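Local structure of lipase, class 3 (Penicillium roqueforti FM164, 6L7N) at residues A[3-6]-A[7-10]; A[36-40]-A[41-45]; A[157-160]-A[161-165]; A[245-248]-A[249-252]. The protein probably hydrolyses the ester bonds of acylglycerols, as a fungal class 3 lipase of the alpha/beta-hydrolase superfamily. One frame throughout, in Å; residues are numbered along the deposited sequence.

Contact 1 of 4, residues A[3-6]-A[7-10]; sequences DVST and SELN
Ser-5 and Glu-8 hold each other by three hydrogen bonds at the first turn of a helix. Ser-5 OG accepts from Glu-8 N over 3.2 Å in a nearly straight bond (169°) and donates to Glu-8 OE1 at 2.8 Å. The same carboxylate oxygen, Glu-8 OE1, takes the backbone N-H of Ser-5 at 3.0 Å. Both donors meet OE1 on its anti side, from opposite faces of the carboxylate, which should limit rotation of that group. The hydroxyl can look into the turn because OG stands between the backbone N and the carbonyl carbon (chi1 71°), while Glu-8, extended beyond CG, brings OE1 back to Ser-5. Behind this pair the backbone takes over: Leu-9 N bonds to Ser-5 O at 2.9 Å and Asn-10 N to Thr-6 O at 2.8 Å. Val-4 CG2 also rests 4.2 Å from Leu-9 CB, the two side chains crossing at about a right angle. Both also touch Ile-235 of the edge strand 235-238, and Val-4 shares a backbone bond with Ala-232, so the segment entering the helix is itself positioned. Reciprocal bonding of this kind defines a capping box, here with Ser-5 as N-cap of helix 6-22.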
ATOM      1  N   ASP A   3       0.509 -21.194   4.088  1.00 17.13           N
ATOM      2  CA  ASP A   3      -0.941 -21.045   4.066  1.00 23.51           C
ATOM      3  C   ASP A   3      -1.418 -20.007   5.068  1.00 17.46           C
ATOM      4  O   ASP A   3      -0.681 -19.610   5.976  1.00 19.32           O
ATOM      5  CB  ASP A   3      -1.620 -22.382   4.359  1.00 18.70           C
ATOM      6  CG  ASP A   3      -1.257 -23.450   3.354  1.00 26.86           C
ATOM      7  OD1 ASP A   3      -0.196 -23.334   2.701  1.00 30.73           O
ATOM      8  OD2 ASP A   3      -2.037 -24.413   3.220  1.00 27.17           O
ATOM      9  N   VAL A   4      -2.669 -19.575   4.902  1.00 11.80           N
ATOM     10  CA  VAL A   4      -3.331 -18.683   5.838  1.00 11.96           C
ATOM     11  C   VAL A   4      -4.728 -19.228   6.098  1.00 14.35           C
ATOM     12  O   VAL A   4      -5.175 -20.182   5.466  1.00 15.35           O
ATOM     13  CB  VAL A   4      -3.402 -17.229   5.324  1.00 14.08           C
ATOM     14  CG1 VAL A   4      -1.991 -16.665   5.145  1.00 20.53           C
ATOM     15  CG2 VAL A   4      -4.196 -17.154   4.032  1.00  8.72           C
ATOM     16  N   SER A   5      -5.422 -18.597   7.037  1.00 17.66           N
ATOM     17  CA  SER A   5      -6.783 -19.006   7.337  1.00 18.62           C
ATOM     18  C   SER A   5      -7.767 -18.340   6.377  1.00 27.66           C
ATOM     19  O   SER A   5      -7.478 -17.319   5.742  1.00 20.38           O
ATOM     20  CB  SER A   5      -7.136 -18.664   8.779  1.00 19.32           C
ATOM     21  OG  SER A   5      -7.268 -17.265   8.944  1.00 24.86           O
ATOM     22  N   THR A   6      -8.949 -18.944   6.265  1.00 19.64           N
ATOM     23  CA  THR A   6      -9.983 -18.361   5.419  1.00 22.07           C
ATOM     24  C   THR A   6     -10.304 -16.932   5.839  1.00 20.51           C
ATOM     25  O   THR A   6     -10.500 -16.060   4.986  1.00 23.99           O
ATOM     26  CB  THR A   6     -11.233 -19.243   5.445  1.00 23.55           C
ATOM     27  OG1 THR A   6     -10.994 -20.409   4.644  1.00 24.65           O
ATOM     28  CG2 THR A   6     -12.436 -18.496   4.894  1.00 21.77           C
ATOM     29  N   SER A   7     -10.327 -16.662   7.146  1.00 20.40           N
ATOM     30  CA  SER A   7     -10.628 -15.313   7.629  1.00 24.82           C
ATOM     31  C   SER A   7      -9.562 -14.312   7.194  1.00 23.09           C
ATOM     32  O   SER A   7      -9.875 -13.205   6.725  1.00 19.18           O
ATOM     33  CB  SER A   7     -10.742 -15.321   9.149  1.00 22.35           C
ATOM     34  OG  SER A   7     -10.712 -14.004   9.662  1.00 29.01           O
ATOM     35  N   GLU A   8      -8.293 -14.675   7.381  1.00 16.29           N
ATOM     36  CA  GLU A   8      -7.197 -13.827   6.919  1.00 20.11           C
ATOM     37  C   GLU A   8      -7.288 -13.592   5.417  1.00 17.37           C
ATOM     38  O   GLU A   8      -7.114 -12.462   4.941  1.00 20.41           O
ATOM     39  CB  GLU A   8      -5.857 -14.464   7.289  1.00 18.58           C
ATOM     40  CG  GLU A   8      -5.534 -14.360   8.767  1.00 18.68           C
ATOM     41  CD  GLU A   8      -4.432 -15.303   9.193  1.00 22.86           C
ATOM     42  OE1 GLU A   8      -4.592 -16.529   9.021  1.00 24.57           O
ATOM     43  OE2 GLU A   8      -3.407 -14.811   9.705  1.00 25.83           O
ATOM     44  N   LEU A   9      -7.556 -14.655   4.655  1.00 12.41           N
ATOM     45  CA  LEU A   9      -7.686 -14.518   3.207  1.00 21.22           C
ATOM     46  C   LEU A   9      -8.823 -13.572   2.839  1.00 20.23           C
ATOM     47  O   LEU A   9      -8.685 -12.751   1.926  1.00 15.81           O
ATOM     48  CB  LEU A   9      -7.902 -15.893   2.573  1.00 16.97           C
ATOM     49  CG  LEU A   9      -8.118 -15.887   1.062  1.00 20.60           C
ATOM     50  CD1 LEU A   9      -6.850 -15.444   0.340  1.00 26.45           C
ATOM     51  CD2 LEU A   9      -8.586 -17.247   0.569  1.00 24.26           C
ATOM     52  N   ASN A  10      -9.959 -13.677   3.528  1.00 17.26           N
ATOM     53  CA  ASN A  10     -11.074 -12.775   3.259  1.00 19.44           C
ATOM     54  C   ASN A  10     -10.665 -11.325   3.490  1.00 17.17           C
ATOM     55  O   ASN A  10     -10.943 -10.444   2.661  1.00 17.53           O
ATOM     56  CB  ASN A  10     -12.268 -13.147   4.140  1.00 22.65           C
ATOM     57  CG  ASN A  10     -12.854 -14.507   3.800  1.00 28.99           C
ATOM     58  OD1 ASN A  10     -12.582 -15.074   2.741  1.00 29.88           O
ATOM     59  ND2 ASN A  10     -13.668 -15.042   4.710  1.00 29.66           N
TER

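Contact 2 of 4, residues A[36-40]-A[41-45]; sequences ISCSK and GNCPQ
The carboxamide of Asn-42 is the flat group turned to residues 36-40, its OD1 lying 3.3 Å from Cys-38 CB. Its polar ends are taken up elsewhere: OD1 is hydrogen-bonded to the hydroxyl of Tyr-24, and ND2 donates to the backbone oxygen of Lys-267. A chi1 of 57° turns CG in over the residue's own backbone, and the amide folds back over the start of the loop instead of pointing out of it. The loop is a small disulfide-closed ring, Cys-38 to Cys-43, built round a type I beta turn from Cys-38 to Gly-41. The turn is closed by Gly-41 N, which donates to Cys-38 O at 2.9 Å. Gly-41, the last residue of the turn, has positive phi, and a side chain there would run into the carbonyl oxygen of Lys-40.

A water bridges the next part of the ring, accepting from Cys-43 N at 2.9 Å and donating weakly to Cys-38 O. Ile-36 CG2 approaches Cys-43 SG at 4.3 Å, while Ile-36 also packs on Phe-68 and Ala-70 of strand 66-72. Glu-47 accepts from Cys-38 N, and the Tyr-24 hydroxyl that meets Asn-42 is also hydrogen-bonded to Lys-40 N, so helix 44-49 and the residues after helix 6-22 both grip the loop. Cys-43 occupies the N-cap position of helix 44-49, so the crosslink ties the helix start directly to the preceding loop. Its sulfurs, Cys-38 SG and Cys-43 SG, are bonded at 2.0 Å with a C-S-S-C torsion of 104°.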
ATOM      1  N   ILE A  36     -17.761   5.525  -3.083  1.00 11.92           N
ATOM      2  CA  ILE A  36     -16.687   4.905  -3.854  1.00 12.56           C
ATOM      3  C   ILE A  36     -17.284   3.934  -4.865  1.00 14.93           C
ATOM      4  O   ILE A  36     -18.161   3.125  -4.536  1.00 16.87           O
ATOM      5  CB  ILE A  36     -15.709   4.160  -2.929  1.00 14.22           C
ATOM      6  CG1 ILE A  36     -14.819   5.119  -2.127  1.00 10.41           C
ATOM      7  CG2 ILE A  36     -14.863   3.175  -3.724  1.00 28.64           C
ATOM      8  CD1 ILE A  36     -14.075   4.410  -1.005  1.00 13.89           C
ATOM      9  N   SER A  37     -16.776   3.975  -6.099  1.00 12.31           N
ATOM     10  CA  SER A  37     -17.259   3.079  -7.135  1.00 14.88           C
ATOM     11  C   SER A  37     -16.114   2.745  -8.071  1.00 15.16           C
ATOM     12  O   SER A  37     -15.245   3.580  -8.326  1.00 14.97           O
ATOM     13  CB  SER A  37     -18.420   3.702  -7.931  1.00 14.79           C
ATOM     14  OG  SER A  37     -19.046   2.700  -8.705  1.00 24.48           O
ATOM     15  N   CYS A  38     -16.117   1.513  -8.570  1.00 12.66           N
ATOM     16  CA  CYS A  38     -15.118   1.035  -9.522  1.00 13.05           C
ATOM     17  C   CYS A  38     -15.852   0.632 -10.788  1.00 12.39           C
ATOM     18  O   CYS A  38     -16.473  -0.432 -10.828  1.00 15.47           O
ATOM     19  CB  CYS A  38     -14.341  -0.136  -8.956  1.00 12.24           C
ATOM     20  SG  CYS A  38     -13.427   0.339  -7.520  1.00 15.58           S
ATOM     21  N   SER A  39     -15.757   1.463 -11.824  1.00 12.11           N
ATOM     22  CA  SER A  39     -16.545   1.205 -13.023  1.00 17.44           C
ATOM     23  C   SER A  39     -16.150  -0.113 -13.676  1.00 16.99           C
ATOM     24  O   SER A  39     -16.996  -0.780 -14.272  1.00 26.13           O
ATOM     25  CB  SER A  39     -16.416   2.371 -14.006  1.00 15.92           C
ATOM     26  OG  SER A  39     -15.081   2.589 -14.397  1.00 17.12           O
ATOM     27  N   LYS A  40     -14.900  -0.543 -13.528  1.00 14.16           N
ATOM     28  CA  LYS A  40     -14.474  -1.806 -14.122  1.00 16.48           C
ATOM     29  C   LYS A  40     -14.789  -3.016 -13.250  1.00 17.86           C
ATOM     30  O   LYS A  40     -14.342  -4.122 -13.568  1.00 26.48           O
ATOM     31  CB  LYS A  40     -12.976  -1.761 -14.436  1.00 19.56           C
ATOM     32  CG  LYS A  40     -12.595  -0.743 -15.506  1.00 21.41           C
ATOM     33  CD  LYS A  40     -13.618  -0.689 -16.623  1.00 29.32           C
ATOM     34  CE  LYS A  40     -13.203  -1.550 -17.812  1.00 34.29           C
ATOM     35  NZ  LYS A  40     -14.157  -1.389 -18.963  1.00 29.13           N
ATOM     36  N   GLY A  41     -15.529  -2.836 -12.162  1.00 15.28           N
ATOM     37  CA  GLY A  41     -16.007  -3.969 -11.398  1.00 20.70           C
ATOM     38  C   GLY A  41     -14.971  -4.660 -10.540  1.00 19.06           C
ATOM     39  O   GLY A  41     -15.125  -5.849 -10.245  1.00 21.15           O
ATOM     40  N   ASN A  42     -13.928  -3.948 -10.103  1.00 14.56           N
ATOM     41  CA  ASN A  42     -12.880  -4.567  -9.299  1.00 12.73           C
ATOM     42  C   ASN A  42     -12.856  -4.071  -7.849  1.00 15.03           C
ATOM     43  O   ASN A  42     -11.876  -4.314  -7.134  1.00 15.29           O
ATOM     44  CB  ASN A  42     -11.508  -4.390  -9.965  1.00 18.26           C
ATOM     45  CG  ASN A  42     -11.147  -2.940 -10.210  1.00 16.84           C
ATOM     46  OD1 ASN A  42     -12.019  -2.067 -10.271  1.00 11.72           O
ATOM     47  ND2 ASN A  42      -9.848  -2.674 -10.360  1.00  9.32           N
ATOM     48  N   CYS A  43     -13.914  -3.404  -7.383  1.00 14.23           N
ATOM     49  CA  CYS A  43     -14.027  -3.281  -5.929  1.00 10.70           C
ATOM     50  C   CYS A  43     -15.451  -3.583  -5.447  1.00 10.67           C
ATOM     51  O   CYS A  43     -16.060  -2.760  -4.743  1.00 10.34           O
ATOM     52  CB  CYS A  43     -13.558  -1.895  -5.456  1.00 11.74           C
ATOM     53  SG  CYS A  43     -14.513  -0.432  -5.969  1.00 14.04           S
ATOM     54  N   PRO A  44     -16.011  -4.757  -5.779  1.00 12.26           N
ATOM     55  CA  PRO A  44     -17.427  -4.994  -5.432  1.00 14.57           C
ATOM     56  C   PRO A  44     -17.697  -4.990  -3.937  1.00 15.53           C
ATOM     57  O   PRO A  44     -18.740  -4.489  -3.502  1.00 15.07           O
ATOM     58  CB  PRO A  44     -17.713  -6.367  -6.058  1.00 14.90           C
ATOM     59  CG  PRO A  44     -16.365  -7.029  -6.151  1.00 15.39           C
ATOM     60  CD  PRO A  44     -15.427  -5.910  -6.492  1.00 12.99           C
ATOM     61  N   GLN A  45     -16.787  -5.541  -3.125  1.00 17.19           N
ATOM     62  CA  GLN A  45     -17.042  -5.580  -1.685  1.00 15.44           C
ATOM     63  C   GLN A  45     -16.911  -4.199  -1.049  1.00 13.42           C
ATOM     64  O   GLN A  45     -17.579  -3.906  -0.043  1.00 15.02           O
ATOM     65  CB  GLN A  45     -16.110  -6.589  -1.022  1.00 14.24           C
ATOM     66  CG  GLN A  45     -16.372  -8.032  -1.451  1.00 15.25           C
ATOM     67  CD  GLN A  45     -15.536  -9.040  -0.681  1.00 28.95           C
ATOM     68  OE1 GLN A  45     -14.424  -8.742  -0.253  1.00 22.70           O
ATOM     69  NE2 GLN A  45     -16.077 -10.239  -0.495  1.00 36.05           N
TER
HETATM   70  O   HOH W   1     -16.563  -2.789  -8.306  1.00 13.14           O

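Contact 3 of 4, residues A[157-160]-A[161-165]; sequences VADL and RGKGY
Val-157 lies under Arg-161 one helical turn on, the two side chains slanting across each other. Its CG1 sits over the centre of the guanidinium, 3.2 Å from Arg-161 CZ, and covers one face of that flat group. The methyl reaches there because CG1 is anti to the backbone N (chi1 -172°). The guanidinium is held by hydrogen bonds from NH2 to the backbone oxygen of Ala-168 and from NH1 to Asn-193 and Gln-190.

Asp-159 and Lys-163 form the second pair. Lys-163 bends at its last torsion to bring NZ to the syn side of Asp-159 OD1 at 2.8 Å, a salt bridge, while OD2 is held by Trp-118 and Arg-122. An asparagine in place of Asp-159 would probably leave both Lys-163 and Arg-122 without their shared negative partner.

At the helix end, Leu-160 O receives Lys-163 N at 3.0 Å and Tyr-165 N at 3.1 Å from opposite faces of its plane. The same oxygen lies at the edge of the Tyr-165 ring. The turn leads from helix 148-161 towards strand 169-173: Asp-159, Lys-163 and Tyr-165 face helix 112-135, while Val-157 packs on strands 140-146 and 169-173.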
ATOM      1  N   VAL A 157       1.761   5.310   7.084  1.00  5.74           N
ATOM      2  CA  VAL A 157       1.348   4.591   8.284  1.00  5.57           C
ATOM      3  C   VAL A 157       2.373   4.800   9.374  1.00  4.97           C
ATOM      4  O   VAL A 157       2.039   5.162  10.509  1.00  7.37           O
ATOM      5  CB  VAL A 157       1.178   3.089   8.018  1.00  6.10           C
ATOM      6  CG1 VAL A 157       0.568   2.438   9.237  1.00 17.19           C
ATOM      7  CG2 VAL A 157       0.331   2.853   6.897  1.00 18.89           C
ATOM      8  N   ALA A 158       3.647   4.594   9.034  1.00  7.39           N
ATOM      9  CA  ALA A 158       4.649   4.598  10.092  1.00  3.46           C
ATOM     10  C   ALA A 158       4.668   5.960  10.760  1.00  5.24           C
ATOM     11  O   ALA A 158       4.681   6.068  11.996  1.00  6.75           O
ATOM     12  CB  ALA A 158       6.025   4.240   9.516  1.00 10.81           C
ATOM     13  N   ASP A 159       4.538   7.007   9.943  1.00  8.25           N
ATOM     14  CA  ASP A 159       4.588   8.364  10.457  1.00  6.04           C
ATOM     15  C   ASP A 159       3.363   8.640  11.306  1.00  8.00           C
ATOM     16  O   ASP A 159       3.470   9.144  12.432  1.00 10.61           O
ATOM     17  CB  ASP A 159       4.674   9.333   9.284  1.00  4.99           C
ATOM     18  CG  ASP A 159       4.950  10.756   9.709  1.00  7.10           C
ATOM     19  OD1 ASP A 159       5.397  11.001  10.854  1.00 10.09           O
ATOM     20  OD2 ASP A 159       4.721  11.635   8.867  1.00  7.30           O
ATOM     21  N   LEU A 160       2.186   8.250  10.795  1.00  5.06           N
ATOM     22  CA  LEU A 160       0.958   8.492  11.541  1.00  7.02           C
ATOM     23  C   LEU A 160       0.950   7.726  12.848  1.00 10.92           C
ATOM     24  O   LEU A 160       0.287   8.146  13.807  1.00  9.39           O
ATOM     25  CB  LEU A 160      -0.258   8.113  10.707  1.00  7.28           C
ATOM     26  CG  LEU A 160      -0.489   9.048   9.521  1.00  5.72           C
ATOM     27  CD1 LEU A 160      -1.553   8.483   8.587  1.00  7.00           C
ATOM     28  CD2 LEU A 160      -0.855  10.461  10.006  1.00 10.00           C
ATOM     29  N   ARG A 161       1.678   6.609  12.918  1.00  7.46           N
ATOM     30  CA  ARG A 161       1.632   5.872  14.171  1.00  8.59           C
ATOM     31  C   ARG A 161       2.356   6.622  15.285  1.00  7.48           C
ATOM     32  O   ARG A 161       2.061   6.392  16.463  1.00 10.05           O
ATOM     33  CB  ARG A 161       2.209   4.471  13.966  1.00  7.62           C
ATOM     34  CG  ARG A 161       1.266   3.519  13.210  1.00  5.88           C
ATOM     35  CD  ARG A 161       2.005   2.220  12.853  1.00  7.59           C
ATOM     36  NE  ARG A 161       1.159   1.245  12.166  1.00  8.43           N
ATOM     37  CZ  ARG A 161       1.635   0.298  11.361  1.00  7.67           C
ATOM     38  NH1 ARG A 161       2.940   0.222  11.128  1.00  4.10           N
ATOM     39  NH2 ARG A 161       0.806  -0.544  10.762  1.00  9.08           N
ATOM     40  N   GLY A 162       3.269   7.530  14.936  1.00  9.90           N
ATOM     41  CA  GLY A 162       3.921   8.393  15.893  1.00 14.40           C
ATOM     42  C   GLY A 162       3.227   9.718  16.109  1.00 14.60           C
ATOM     43  O   GLY A 162       3.690  10.534  16.909  1.00 16.98           O
ATOM     44  N   LYS A 163       2.111   9.949  15.419  1.00 12.20           N
ATOM     45  CA  LYS A 163       1.406  11.225  15.427  1.00 15.12           C
ATOM     46  C   LYS A 163      -0.052  11.071  15.851  1.00 17.35           C
ATOM     47  O   LYS A 163      -0.920  11.828  15.409  1.00 15.89           O
ATOM     48  CB  LYS A 163       1.488  11.885  14.052  1.00 12.87           C
ATOM     49  CG  LYS A 163       2.867  12.408  13.691  1.00 14.16           C
ATOM     50  CD  LYS A 163       2.920  12.845  12.244  1.00 14.38           C
ATOM     51  CE  LYS A 163       3.956  13.949  12.044  1.00 16.11           C
ATOM     52  NZ  LYS A 163       5.348  13.476  12.210  1.00 13.36           N
ATOM     53  N   GLY A 164      -0.341  10.094  16.706  1.00 13.33           N
ATOM     54  CA  GLY A 164      -1.656   9.952  17.300  1.00 11.17           C
ATOM     55  C   GLY A 164      -2.445   8.729  16.877  1.00 12.16           C
ATOM     56  O   GLY A 164      -3.534   8.508  17.416  1.00 11.32           O
ATOM     57  N   TYR A 165      -1.940   7.916  15.952  1.00 11.02           N
ATOM     58  CA  TYR A 165      -2.670   6.746  15.455  1.00  8.81           C
ATOM     59  C   TYR A 165      -1.822   5.490  15.602  1.00  9.79           C
ATOM     60  O   TYR A 165      -1.557   4.791  14.622  1.00  8.88           O
ATOM     61  CB  TYR A 165      -3.095   6.962  13.999  1.00 10.14           C
ATOM     62  CG  TYR A 165      -3.809   8.285  13.809  1.00 11.12           C
ATOM     63  CD1 TYR A 165      -3.099   9.448  13.548  1.00 13.37           C
ATOM     64  CD2 TYR A 165      -5.194   8.367  13.917  1.00 14.43           C
ATOM     65  CE1 TYR A 165      -3.748  10.672  13.409  1.00 11.42           C
ATOM     66  CE2 TYR A 165      -5.848   9.577  13.777  1.00 18.22           C
ATOM     67  CZ  TYR A 165      -5.121  10.723  13.520  1.00 15.75           C
ATOM     68  OH  TYR A 165      -5.774  11.932  13.376  1.00 20.15           O
TER

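Contact 4 of 4, residues A[245-248]-A[249-252]; sequences AGNT and GTGL
Gly-249 N donates to Ala-245 O at 2.8 Å and Gly-251 N to Thr-248 O at 3.1 Å, closing a short helical turn that the chain leaves at Gly-251 with positive phi. Thr-250 folds back on this turn. Its OG1 donates to Asn-247 O over 2.6 Å, lying in the carbonyl plane, whereas Thr-250 N reaches the same oxygen at 3.0 Å from well above that plane. One carbonyl thus receives both the amide and the hydroxyl of a single residue. A chi1 of 71° tucks OG1 back towards the turn; the methyl CG2 then lies against it, 3.5 Å from Gly-246 O. OG1 is also hydrogen-bonded to Lys-205 NZ, which in addition reaches the backbone oxygen of Gly-251. A valine here, having no hydroxyl, would probably leave Asn-247 O held by the amide of the same residue alone among the bonds described and Lys-205 less firmly placed.

The amide of Asn-247 makes its bonds outside the turn: ND2 donates to the backbone oxygens of Thr-199 and Asp-201, the latter part of a probable Ser-His-Asp triad. Its backbone N is hydrogen-bonded to Glu-219, at the start of strand 219-222. Helix 246-249, which comes after edge strand 235-238 in the chain, packs against strand 219-222, where Trp-221 touches both Asn-247 and Thr-250, and beside the loop after strand 193-198.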
ATOM      1  N   ALA A 245      14.621 -15.814   0.123  1.00 12.17           N
ATOM      2  CA  ALA A 245      13.267 -16.187   0.502  1.00 11.68           C
ATOM      3  C   ALA A 245      12.233 -15.406  -0.301  1.00  9.57           C
ATOM      4  O   ALA A 245      12.485 -14.284  -0.749  1.00 10.74           O
ATOM      5  CB  ALA A 245      13.033 -15.958   1.992  1.00 12.69           C
ATOM      6  N   GLY A 246      11.073 -16.035  -0.487  1.00  9.23           N
ATOM      7  CA  GLY A 246       9.918 -15.404  -1.097  1.00  8.02           C
ATOM      8  C   GLY A 246      10.164 -14.746  -2.446  1.00 10.69           C
ATOM      9  O   GLY A 246      10.960 -15.215  -3.294  1.00  9.51           O
ATOM     10  N   ASN A 247       9.455 -13.625  -2.643  1.00  6.99           N
ATOM     11  CA  ASN A 247       9.506 -12.909  -3.917  1.00  9.93           C
ATOM     12  C   ASN A 247      10.938 -12.532  -4.274  1.00  8.65           C
ATOM     13  O   ASN A 247      11.383 -12.750  -5.407  1.00 10.11           O
ATOM     14  CB  ASN A 247       8.587 -11.682  -3.842  1.00  7.95           C
ATOM     15  CG  ASN A 247       8.820 -10.672  -4.962  1.00  5.81           C
ATOM     16  OD1 ASN A 247       9.448  -9.630  -4.751  1.00  7.92           O
ATOM     17  ND2 ASN A 247       8.291 -10.960  -6.141  1.00  8.98           N
ATOM     18  N   THR A 248      11.704 -12.030  -3.303  1.00  8.11           N
ATOM     19  CA  THR A 248      13.097 -11.696  -3.587  1.00  7.21           C
ATOM     20  C   THR A 248      13.882 -12.935  -3.987  1.00 14.68           C
ATOM     21  O   THR A 248      14.743 -12.873  -4.874  1.00 11.25           O
ATOM     22  CB  THR A 248      13.736 -11.011  -2.371  1.00 11.23           C
ATOM     23  OG1 THR A 248      13.178  -9.701  -2.213  1.00  9.92           O
ATOM     24  CG2 THR A 248      15.251 -10.879  -2.528  1.00 12.26           C
ATOM     25  N   GLY A 249      13.577 -14.078  -3.367  1.00 10.82           N
ATOM     26  CA  GLY A 249      14.264 -15.309  -3.712  1.00 11.28           C
ATOM     27  C   GLY A 249      14.030 -15.756  -5.139  1.00 15.14           C
ATOM     28  O   GLY A 249      14.836 -16.523  -5.677  1.00 13.85           O
ATOM     29  N   THR A 250      12.939 -15.302  -5.770  1.00 11.41           N
ATOM     30  CA  THR A 250      12.748 -15.665  -7.178  1.00  8.17           C
ATOM     31  C   THR A 250      13.798 -15.084  -8.132  1.00 15.21           C
ATOM     32  O   THR A 250      13.802 -15.462  -9.307  1.00 21.96           O
ATOM     33  CB  THR A 250      11.364 -15.243  -7.666  1.00 16.43           C
ATOM     34  OG1 THR A 250      11.305 -13.810  -7.769  1.00 11.75           O
ATOM     35  CG2 THR A 250      10.308 -15.736  -6.701  1.00 14.33           C
ATOM     36  N   GLY A 251      14.668 -14.184  -7.694  1.00 13.98           N
ATOM     37  CA  GLY A 251      15.734 -13.672  -8.532  1.00 15.81           C
ATOM     38  C   GLY A 251      15.688 -12.160  -8.654  1.00 16.71           C
ATOM     39  O   GLY A 251      14.761 -11.493  -8.198  1.00 10.75           O
ATOM     40  N   LEU A 252      16.735 -11.628  -9.283  1.00 12.57           N
ATOM     41  CA  LEU A 252      16.805 -10.192  -9.511  1.00 10.39           C
ATOM     42  C   LEU A 252      15.630  -9.751 -10.382  1.00 12.80           C
ATOM     43  O   LEU A 252      15.062 -10.559 -11.122  1.00 11.50           O
ATOM     44  CB  LEU A 252      18.129  -9.820 -10.177  1.00 11.73           C
ATOM     45  CG  LEU A 252      19.352  -9.859  -9.255  1.00 15.25           C
ATOM     46  CD1 LEU A 252      20.647  -9.570 -10.021  1.00 16.69           C
ATOM     47  CD2 LEU A 252      19.176  -8.875  -8.111  1.00 14.09           C
TER

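Overall arrangement
The four contacts follow one another along the chain; each closes a turn within its own continuous segment, and none nests in or crosses another. Contact 1 starts helix 6-22 and sits against edge strand 235-238. Contact 2 closes the loop that leads into helix 44-49; Cys-43 and Pro-44 touch Gln-17 of the helix begun at contact 1, and the nearest atoms of the two contacts are about 5 Å apart. Contact 3 lies where helix 148-161 gives way to the loop before strand 169-173, between helix 112-135 and the central parallel strands. Contact 4 comes after strand 235-238 in the chain and joins strand 219-222 to the loop after strand 193-198.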